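Local coordinates for inorganic pyrophosphatase (Helicobacter pylori, PDB 2BQX), which catalyses the magnesium-dependent hydrolysis of inorganic pyrophosphate to two phosphate ions, working as a homohexamer, at residues A12-V17 with V83-L88; L71-V76 with K103-P108; P58-S63 with K166-Y171. All coordinates share one frame; numbering follows the deposited sequence.

Interaction 1. Residues A12-V17 with V83-L88; sequences ADSLCV and VVKARL
R87 presents the edge of its flat guanidinium group to water 1, which lies in the plane of the group and accepts from R87 NH2 at 2.9 Å. The same water donates to L88 O and, only weakly, to D13 OD1, so acid and arginine meet through solvent while their charged atoms stay apart. Each has a partner elsewhere: D13 forms a salt bridge with K157, and R87 NH2 also binds V119 O. Arginine suits this place because its long, extended chain carries the guanidinium past D13 to V119 O and water 1.

Behind this polar margin runs an antiparallel ladder. V17 and V84 exchange two backbone hydrogen bonds, as do L15 and A86, with C16 and K85 forming the non-hydrogen-bonded pair between them. At A86 the register slips by one residue: L15 N bonds to A86 O at 2.8 Å, whereas S14 N, nearly as close, approaches at a poor angle. Beyond the slip, A12 O receives L88 N in a nearly straight bond (170° at the hydrogen).

On the apolar face, L15 has CG between its backbone N and carbonyl carbon (chi1 71°), which brings the branch toward A86 and L88, with CD2 3.0 Å from A86 O. That methyl also presses tightly on L88 CD1, at 3.5 Å, where the two leucines cross at about a right angle; L164 of helix 157-171 touches both. The small methyl of A86 touches V17 CG2, at 4.2 Å, and packs on A106 of the next strand as well. K85, on the other face, can extend its long chain toward solvent.

S14 and L15 together facing A86 make a classic beta bulge, set in the pairing of first and fourth strands that is characteristic of an OB-fold barrel.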
loop_
_atom_site.group_PDB
_atom_site.type_symbol
_atom_site.label_atom_id
_atom_site.label_comp_id
_atom_site.label_asym_id
_atom_site.label_seq_id
_atom_site.Cartn_x
_atom_site.Cartn_y
_atom_site.Cartn_z
ATOM N N ALA A 12 -28.746 -13.755 -13.549
ATOM C CA ALA A 12 -27.760 -13.121 -14.423
ATOM C C ALA A 12 -27.457 -11.679 -14.040
ATOM O O ALA A 12 -26.352 -11.186 -14.277
ATOM C CB ALA A 12 -28.240 -13.181 -15.870
ATOM N N ASP A 13 -28.446 -11.003 -13.460
ATOM C CA ASP A 13 -28.287 -9.615 -13.051
ATOM C C ASP A 13 -28.024 -9.479 -11.555
ATOM O O ASP A 13 -28.072 -8.380 -11.013
ATOM C CB ASP A 13 -29.524 -8.799 -13.434
ATOM C CG ASP A 13 -29.658 -8.612 -14.935
ATOM O OD1 ASP A 13 -28.667 -8.201 -15.580
ATOM O OD2 ASP A 13 -30.755 -8.869 -15.470
ATOM N N SER A 14 -27.754 -10.599 -10.895
ATOM C CA SER A 14 -27.454 -10.601 -9.467
ATOM C C SER A 14 -26.989 -11.990 -9.039
ATOM O O SER A 14 -27.631 -12.640 -8.214
ATOM C CB SER A 14 -28.686 -10.201 -8.653
ATOM O OG SER A 14 -28.376 -10.125 -7.268
ATOM N N LEU A 15 -25.877 -12.447 -9.611
ATOM C CA LEU A 15 -25.351 -13.765 -9.279
ATOM C C LEU A 15 -24.206 -13.660 -8.282
ATOM O O LEU A 15 -23.423 -12.707 -8.311
ATOM C CB LEU A 15 -24.869 -14.495 -10.538
ATOM C CG LEU A 15 -23.598 -14.012 -11.230
ATOM C CD1 LEU A 15 -23.165 -15.039 -12.263
ATOM C CD2 LEU A 15 -23.831 -12.663 -11.874
ATOM N N CYS A 16 -24.109 -14.646 -7.399
ATOM C CA CYS A 16 -23.055 -14.638 -6.400
ATOM C C CYS A 16 -21.716 -15.057 -6.979
ATOM O O CYS A 16 -21.614 -16.041 -7.713
ATOM C CB CYS A 16 -23.407 -15.563 -5.231
ATOM S SG CYS A 16 -24.764 -14.975 -4.191
ATOM N N VAL A 17 -20.683 -14.295 -6.649
ATOM C CA VAL A 17 -19.346 -14.617 -7.106
ATOM C C VAL A 17 -18.435 -14.669 -5.892
ATOM O O VAL A 17 -18.337 -13.702 -5.131
ATOM C CB VAL A 17 -18.809 -13.574 -8.112
ATOM C CG1 VAL A 17 -17.380 -13.931 -8.506
ATOM C CG2 VAL A 17 -19.693 -13.544 -9.350
ATOM N N VAL A 83 -17.596 -12.573 -0.871
ATOM C CA VAL A 83 -18.588 -12.892 -1.885
ATOM C C VAL A 83 -19.271 -11.615 -2.332
ATOM O O VAL A 83 -19.742 -10.837 -1.503
ATOM C CB VAL A 83 -19.665 -13.840 -1.320
ATOM C CG1 VAL A 83 -20.671 -14.193 -2.397
ATOM C CG2 VAL A 83 -19.010 -15.090 -0.756
ATOM N N VAL A 84 -19.326 -11.392 -3.639
ATOM C CA VAL A 84 -19.961 -10.192 -4.165
ATOM C C VAL A 84 -21.084 -10.542 -5.135
ATOM O O VAL A 84 -20.948 -11.456 -5.945
ATOM C CB VAL A 84 -18.936 -9.291 -4.896
ATOM C CG1 VAL A 84 -18.324 -10.037 -6.068
ATOM C CG2 VAL A 84 -19.612 -8.007 -5.373
ATOM N N LYS A 85 -22.201 -9.827 -5.034
ATOM C CA LYS A 85 -23.321 -10.048 -5.939
ATOM C C LYS A 85 -22.982 -9.234 -7.180
ATOM O O LYS A 85 -22.726 -8.031 -7.095
ATOM C CB LYS A 85 -24.627 -9.550 -5.318
ATOM C CG LYS A 85 -25.092 -10.340 -4.106
ATOM C CD LYS A 85 -26.459 -9.854 -3.642
ATOM C CE LYS A 85 -27.015 -10.733 -2.533
ATOM N NZ LYS A 85 -28.417 -10.341 -2.188
ATOM N N ALA A 86 -22.977 -9.891 -8.332
ATOM C CA ALA A 86 -22.620 -9.231 -9.575
ATOM C C ALA A 86 -23.660 -9.383 -10.680
ATOM O O ALA A 86 -24.673 -10.067 -10.515
ATOM C CB ALA A 86 -21.281 -9.774 -10.058
ATOM N N ARG A 87 -23.408 -8.727 -11.805
ATOM C CA ARG A 87 -24.301 -8.815 -12.955
ATOM C C ARG A 87 -23.437 -9.026 -14.188
ATOM O O ARG A 87 -22.374 -8.423 -14.323
ATOM C CB ARG A 87 -25.134 -7.541 -13.093
ATOM C CG ARG A 87 -24.333 -6.275 -13.326
ATOM C CD ARG A 87 -25.233 -5.053 -13.168
ATOM N NE ARG A 87 -24.511 -3.804 -13.353
ATOM C CZ ARG A 87 -24.123 -3.327 -14.530
ATOM N NH1 ARG A 87 -23.459 -2.178 -14.588
ATOM N NH2 ARG A 87 -24.412 -3.984 -15.647
ATOM N N LEU A 88 -23.887 -9.898 -15.081
ATOM C CA LEU A 88 -23.144 -10.200 -16.302
ATOM C C LEU A 88 -23.221 -9.120 -17.371
ATOM O O LEU A 88 -24.249 -8.461 -17.531
ATOM C CB LEU A 88 -23.659 -11.504 -16.918
ATOM C CG LEU A 88 -23.011 -12.850 -16.605
ATOM C CD1 LEU A 88 -22.641 -12.959 -15.152
ATOM C CD2 LEU A 88 -23.986 -13.952 -17.023
HETATM O O HOH W 1 -25.799 -6.399 -16.449
#

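Interaction 2. Residues L71-V76 with K103-P108; sequences LVLSDV and KLIALP
The parallel pairing of L71 and V72 with I105 and A106 joins the third and fifth strands of an OB-fold barrel, beside the predicted metal site. K103 marks that link: its amine turns away from the pairing to form salt bridges with D69 and D101, both predicted magnesium ligands, and a hydrogen bond with Y54.

The backbone bonds zigzag between strands. L71 N gives to L104 O at 2.7 Å, A106 N returns to L71 O, and L73 N gives to A106 O at 2.8 Å. The next step is lost because P108 has no N-H to offer L73 O; its CD lies 3.3 Å from that oxygen instead, and L107 CD2 also crowds it at 3.2 Å. Proline is thus well placed where the ladder stops.

Apolar side chains pack on both faces. L71 and I105 run side by side in the same direction, their CD1 methyls 3.7 Å apart; L71 also packs on I133 and F137 of helix 127-139. L73 CD1 reaches I105 CG2 at 4.0 Å. On the other face, V72 has CG1 anti to its backbone N (chi1 180°), which sets that methyl against P108 CG at 3.8 Å.

Past the paired residues, S74 OG accepts from V76 N, so the chain leaves the barrel strand through an ST turn.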
loop_
_atom_site.group_PDB
_atom_site.type_symbol
_atom_site.label_atom_id
_atom_site.label_comp_id
_atom_site.label_asym_id
_atom_site.label_seq_id
_atom_site.Cartn_x
_atom_site.Cartn_y
_atom_site.Cartn_z
ATOM N N LEU A 71 -14.891 -12.785 -13.820
ATOM C CA LEU A 71 -14.029 -11.665 -13.512
ATOM C C LEU A 71 -15.014 -10.605 -13.062
ATOM O O LEU A 71 -16.054 -10.416 -13.693
ATOM C CB LEU A 71 -13.295 -11.175 -14.759
ATOM C CG LEU A 71 -12.147 -12.067 -15.244
ATOM C CD1 LEU A 71 -11.687 -11.620 -16.632
ATOM C CD2 LEU A 71 -10.997 -11.976 -14.252
ATOM N N VAL A 72 -14.721 -9.946 -11.950
ATOM C CA VAL A 72 -15.598 -8.890 -11.474
ATOM C C VAL A 72 -14.815 -7.593 -11.613
ATOM O O VAL A 72 -13.911 -7.323 -10.829
ATOM C CB VAL A 72 -16.014 -9.108 -10.000
ATOM C CG1 VAL A 72 -16.923 -7.968 -9.551
ATOM C CG2 VAL A 72 -16.750 -10.442 -9.858
ATOM N N LEU A 73 -15.143 -6.817 -12.644
ATOM C CA LEU A 73 -14.476 -5.548 -12.905
ATOM C C LEU A 73 -14.944 -4.486 -11.923
ATOM O O LEU A 73 -16.133 -4.346 -11.651
ATOM C CB LEU A 73 -14.740 -5.103 -14.345
ATOM C CG LEU A 73 -13.890 -5.801 -15.416
ATOM C CD1 LEU A 73 -14.094 -7.304 -15.365
ATOM C CD2 LEU A 73 -14.259 -5.255 -16.783
ATOM N N SER A 74 -13.996 -3.730 -11.389
ATOM C CA SER A 74 -14.317 -2.715 -10.402
ATOM C C SER A 74 -13.109 -1.822 -10.258
ATOM O O SER A 74 -12.015 -2.187 -10.676
ATOM C CB SER A 74 -14.611 -3.384 -9.051
ATOM O OG SER A 74 -14.683 -2.422 -8.013
ATOM N N ASP A 75 -13.299 -0.646 -9.676
ATOM C CA ASP A 75 -12.158 0.223 -9.464
ATOM C C ASP A 75 -11.469 -0.199 -8.178
ATOM O O ASP A 75 -10.314 0.161 -7.947
ATOM C CB ASP A 75 -12.579 1.686 -9.357
ATOM C CG ASP A 75 -13.081 2.240 -10.673
ATOM O OD1 ASP A 75 -12.610 1.773 -11.732
ATOM O OD2 ASP A 75 -13.929 3.148 -10.642
ATOM N N VAL A 76 -12.173 -0.959 -7.339
ATOM C CA VAL A 76 -11.592 -1.413 -6.077
ATOM C C VAL A 76 -11.309 -2.910 -6.053
ATOM O O VAL A 76 -11.858 -3.667 -6.847
ATOM C CB VAL A 76 -12.499 -1.072 -4.863
ATOM C CG1 VAL A 76 -12.777 0.418 -4.824
ATOM C CG2 VAL A 76 -13.789 -1.873 -4.916
ATOM N N LYS A 103 -14.498 -17.230 -19.295
ATOM C CA LYS A 103 -14.419 -16.393 -18.105
ATOM C C LYS A 103 -15.566 -15.401 -18.218
ATOM O O LYS A 103 -15.570 -14.559 -19.110
ATOM C CB LYS A 103 -13.092 -15.621 -18.039
ATOM C CG LYS A 103 -11.824 -16.461 -18.127
ATOM C CD LYS A 103 -11.658 -17.395 -16.948
ATOM C CE LYS A 103 -10.376 -18.220 -17.079
ATOM N NZ LYS A 103 -10.316 -19.309 -16.069
ATOM N N LEU A 104 -16.548 -15.516 -17.336
ATOM C CA LEU A 104 -17.670 -14.593 -17.353
ATOM C C LEU A 104 -17.125 -13.208 -16.997
ATOM O O LEU A 104 -16.210 -13.093 -16.184
ATOM C CB LEU A 104 -18.726 -15.023 -16.326
ATOM C CG LEU A 104 -19.458 -16.346 -16.594
ATOM C CD1 LEU A 104 -20.347 -16.720 -15.408
ATOM C CD2 LEU A 104 -20.288 -16.205 -17.854
ATOM N N ILE A 105 -17.669 -12.167 -17.619
ATOM C CA ILE A 105 -17.243 -10.793 -17.345
ATOM C C ILE A 105 -18.393 -10.136 -16.597
ATOM O O ILE A 105 -19.507 -10.047 -17.117
ATOM C CB ILE A 105 -16.976 -10.004 -18.647
ATOM C CG1 ILE A 105 -15.912 -10.716 -19.493
ATOM C CG2 ILE A 105 -16.550 -8.566 -18.316
ATOM C CD1 ILE A 105 -14.580 -10.938 -18.808
ATOM N N ALA A 106 -18.130 -9.669 -15.380
ATOM C CA ALA A 106 -19.186 -9.064 -14.575
ATOM C C ALA A 106 -18.796 -7.791 -13.840
ATOM O O ALA A 106 -17.634 -7.404 -13.810
ATOM C CB ALA A 106 -19.697 -10.086 -13.565
ATOM N N LEU A 107 -19.801 -7.165 -13.234
ATOM C CA LEU A 107 -19.632 -5.947 -12.452
ATOM C C LEU A 107 -20.457 -6.119 -11.182
ATOM O O LEU A 107 -21.431 -6.874 -11.164
ATOM C CB LEU A 107 -20.152 -4.737 -13.235
ATOM C CG LEU A 107 -19.323 -4.255 -14.431
ATOM C CD1 LEU A 107 -20.184 -3.413 -15.349
ATOM C CD2 LEU A 107 -18.121 -3.462 -13.932
ATOM N N PRO A 108 -20.068 -5.442 -10.094
ATOM C CA PRO A 108 -20.858 -5.589 -8.871
ATOM C C PRO A 108 -22.229 -5.006 -9.181
ATOM O O PRO A 108 -22.345 -4.161 -10.066
ATOM C CB PRO A 108 -20.106 -4.722 -7.865
ATOM C CG PRO A 108 -18.690 -4.770 -8.363
ATOM C CD PRO A 108 -18.870 -4.621 -9.854
#

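Interaction 3. Residues P58-S63 with K166-Y171; sequences PNTLGS and KAIKAY
Y171, L61 and N59 carry most of this contact, in which the loop between the second and third strands of the OB-fold barrel lies across the C-terminal helix 157-171. The loop leads on to D64, a predicted magnesium ligand.

The ring of Y171 lies under the backbone of N59. With CG anti to the backbone N (chi1 -177°), the ring projects from the helix along the loop, and N59 CA sits over its centre, 3.7 Å from the centroid and only 9° off the normal: a CH-pi contact. An aromatic residue suits this place because its broad pi face can receive the C-H of N59 CA, and tyrosine adds a hydroxyl that reaches on to water 2. N59 adopts positive phi and psi, a left-handed conformation that asparagine tolerates better than most residues. Its amide plane is turned 51° from the ring, and OD1 stands 3.6 Å from Y171 OH. Water 2, in the ring plane at the hydroxyl edge, is 2.6 Å from Y171 OH and donates weakly to N59 OD1.

L61 meets the helix through its CB, 3.9 Å from A170 CB and also near Y171 CB. Alanine at 167 allows close approach: A167 CA comes 3.3 Å from L61 O. Between these anchors, T60 turns OG1 away from the helix to V57 O and V68 N, while its CG2 meets I168 CG1.

The hydrogen bond between loop and helix runs from L61 N to A167 O at 2.9 Å; L61 N lies above the carbonyl plane, and Y171 N reaches the same oxygen from the opposite face.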
loop_
_atom_site.group_PDB
_atom_site.type_symbol
_atom_site.label_atom_id
_atom_site.label_comp_id
_atom_site.label_asym_id
_atom_site.label_seq_id
_atom_site.Cartn_x
_atom_site.Cartn_y
_atom_site.Cartn_z
ATOM N N PRO A 58 -20.805 -20.290 -7.353
ATOM C CA PRO A 58 -21.155 -21.518 -6.637
ATOM C C PRO A 58 -22.266 -22.314 -7.308
ATOM O O PRO A 58 -23.114 -21.759 -8.007
ATOM C CB PRO A 58 -21.601 -21.008 -5.268
ATOM C CG PRO A 58 -20.845 -19.740 -5.110
ATOM C CD PRO A 58 -20.950 -19.117 -6.474
ATOM N N ASN A 59 -22.251 -23.620 -7.083
ATOM C CA ASN A 59 -23.277 -24.506 -7.622
ATOM C C ASN A 59 -23.425 -24.444 -9.132
ATOM O O ASN A 59 -24.536 -24.404 -9.658
ATOM C CB ASN A 59 -24.617 -24.191 -6.959
ATOM C CG ASN A 59 -24.529 -24.219 -5.453
ATOM O OD1 ASN A 59 -24.067 -25.200 -4.870
ATOM N ND2 ASN A 59 -24.969 -23.142 -4.809
ATOM N N THR A 60 -22.295 -24.430 -9.825
ATOM C CA THR A 60 -22.291 -24.412 -11.275
ATOM C C THR A 60 -21.216 -25.391 -11.706
ATOM O O THR A 60 -20.365 -25.783 -10.905
ATOM C CB THR A 60 -21.955 -23.014 -11.834
ATOM O OG1 THR A 60 -20.609 -22.669 -11.490
ATOM C CG2 THR A 60 -22.918 -21.972 -11.275
ATOM N N LEU A 61 -21.255 -25.792 -12.970
ATOM C CA LEU A 61 -20.271 -26.727 -13.490
ATOM C C LEU A 61 -19.833 -26.228 -14.864
ATOM O O LEU A 61 -20.587 -26.312 -15.834
ATOM C CB LEU A 61 -20.892 -28.131 -13.585
ATOM C CG LEU A 61 -19.948 -29.334 -13.539
ATOM C CD1 LEU A 61 -19.021 -29.288 -14.738
ATOM C CD2 LEU A 61 -19.144 -29.323 -12.246
ATOM N N GLY A 62 -18.615 -25.693 -14.926
ATOM C CA GLY A 62 -18.077 -25.172 -16.170
ATOM C C GLY A 62 -17.430 -26.223 -17.055
ATOM O O GLY A 62 -17.448 -27.412 -16.735
ATOM N N SER A 63 -16.851 -25.777 -18.167
ATOM C CA SER A 63 -16.198 -26.668 -19.128
ATOM C C SER A 63 -15.150 -27.618 -18.555
ATOM O O SER A 63 -15.067 -28.770 -18.973
ATOM C CB SER A 63 -15.541 -25.853 -20.248
ATOM O OG SER A 63 -16.506 -25.165 -21.018
ATOM N N LYS A 166 -26.043 -22.857 -18.994
ATOM C CA LYS A 166 -25.524 -24.174 -19.336
ATOM C C LYS A 166 -24.741 -24.735 -18.146
ATOM O O LYS A 166 -24.820 -25.930 -17.839
ATOM C CB LYS A 166 -24.628 -24.065 -20.567
ATOM C CG LYS A 166 -24.094 -25.377 -21.087
ATOM C CD LYS A 166 -23.498 -25.178 -22.470
ATOM C CE LYS A 166 -23.048 -26.498 -23.060
ATOM N NZ LYS A 166 -22.568 -26.320 -24.460
ATOM N N ALA A 167 -23.997 -23.867 -17.464
ATOM C CA ALA A 167 -23.207 -24.285 -16.307
ATOM C C ALA A 167 -24.110 -24.621 -15.124
ATOM O O ALA A 167 -23.810 -25.519 -14.335
ATOM C CB ALA A 167 -22.217 -23.185 -15.918
ATOM N N ILE A 168 -25.212 -23.891 -14.993
ATOM C CA ILE A 168 -26.149 -24.145 -13.907
ATOM C C ILE A 168 -26.840 -25.486 -14.130
ATOM O O ILE A 168 -26.953 -26.292 -13.209
ATOM C CB ILE A 168 -27.216 -23.038 -13.823
ATOM C CG1 ILE A 168 -26.568 -21.745 -13.326
ATOM C CG2 ILE A 168 -28.352 -23.467 -12.890
ATOM C CD1 ILE A 168 -27.469 -20.534 -13.410
ATOM N N LYS A 169 -27.297 -25.723 -15.357
ATOM C CA LYS A 169 -27.978 -26.977 -15.682
ATOM C C LYS A 169 -27.054 -28.173 -15.499
ATOM O O LYS A 169 -27.462 -29.205 -14.968
ATOM C CB LYS A 169 -28.495 -26.947 -17.125
ATOM C CG LYS A 169 -29.248 -28.215 -17.537
ATOM C CD LYS A 169 -29.864 -28.077 -18.914
ATOM C CE LYS A 169 -30.750 -29.273 -19.251
ATOM N NZ LYS A 169 -31.445 -29.077 -20.557
ATOM N N ALA A 170 -25.808 -28.029 -15.934
ATOM C CA ALA A 170 -24.833 -29.104 -15.817
ATOM C C ALA A 170 -24.654 -29.526 -14.363
ATOM O O ALA A 170 -24.528 -30.714 -14.068
ATOM C CB ALA A 170 -23.494 -28.664 -16.405
ATOM N N TYR A 171 -24.641 -28.555 -13.453
ATOM C CA TYR A 171 -24.467 -28.863 -12.036
ATOM C C TYR A 171 -25.675 -29.610 -11.484
ATOM O O TYR A 171 -25.533 -30.489 -10.635
ATOM C CB TYR A 171 -24.264 -27.582 -11.219
ATOM C CG TYR A 171 -24.011 -27.844 -9.747
ATOM C CD1 TYR A 171 -22.761 -28.271 -9.298
ATOM C CD2 TYR A 171 -25.031 -27.694 -8.807
ATOM C CE1 TYR A 171 -22.534 -28.544 -7.945
ATOM C CE2 TYR A 171 -24.816 -27.965 -7.457
ATOM C CZ TYR A 171 -23.571 -28.387 -7.035
ATOM O OH TYR A 171 -23.365 -28.651 -5.699
HETATM O O HOH W 2 -25.497 -28.336 -4.299
#

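How the interactions relate
From the N terminus, residues 12-17 enter the barrel first and wait until 83-88 for their partner, so interaction 1 closes a long loop. Within it begin the opening halves of the other two contacts: 58-63 and then 71-76. Both are completed only after 83-88, so interaction 1 crosses interactions 2 and 3. Interaction 2 ends at 103-108 and falls wholly within the span from 58 to 171 that interaction 3 completes at the C-terminal helix. Interactions 1 and 2 meet directly: strands 83-96 and 99-108 are neighbours, with R87 N probably bonded to L107 O. Interaction 3 fastens helix 157-171 outside the barrel, touching interaction 1 where P58 packs on C16.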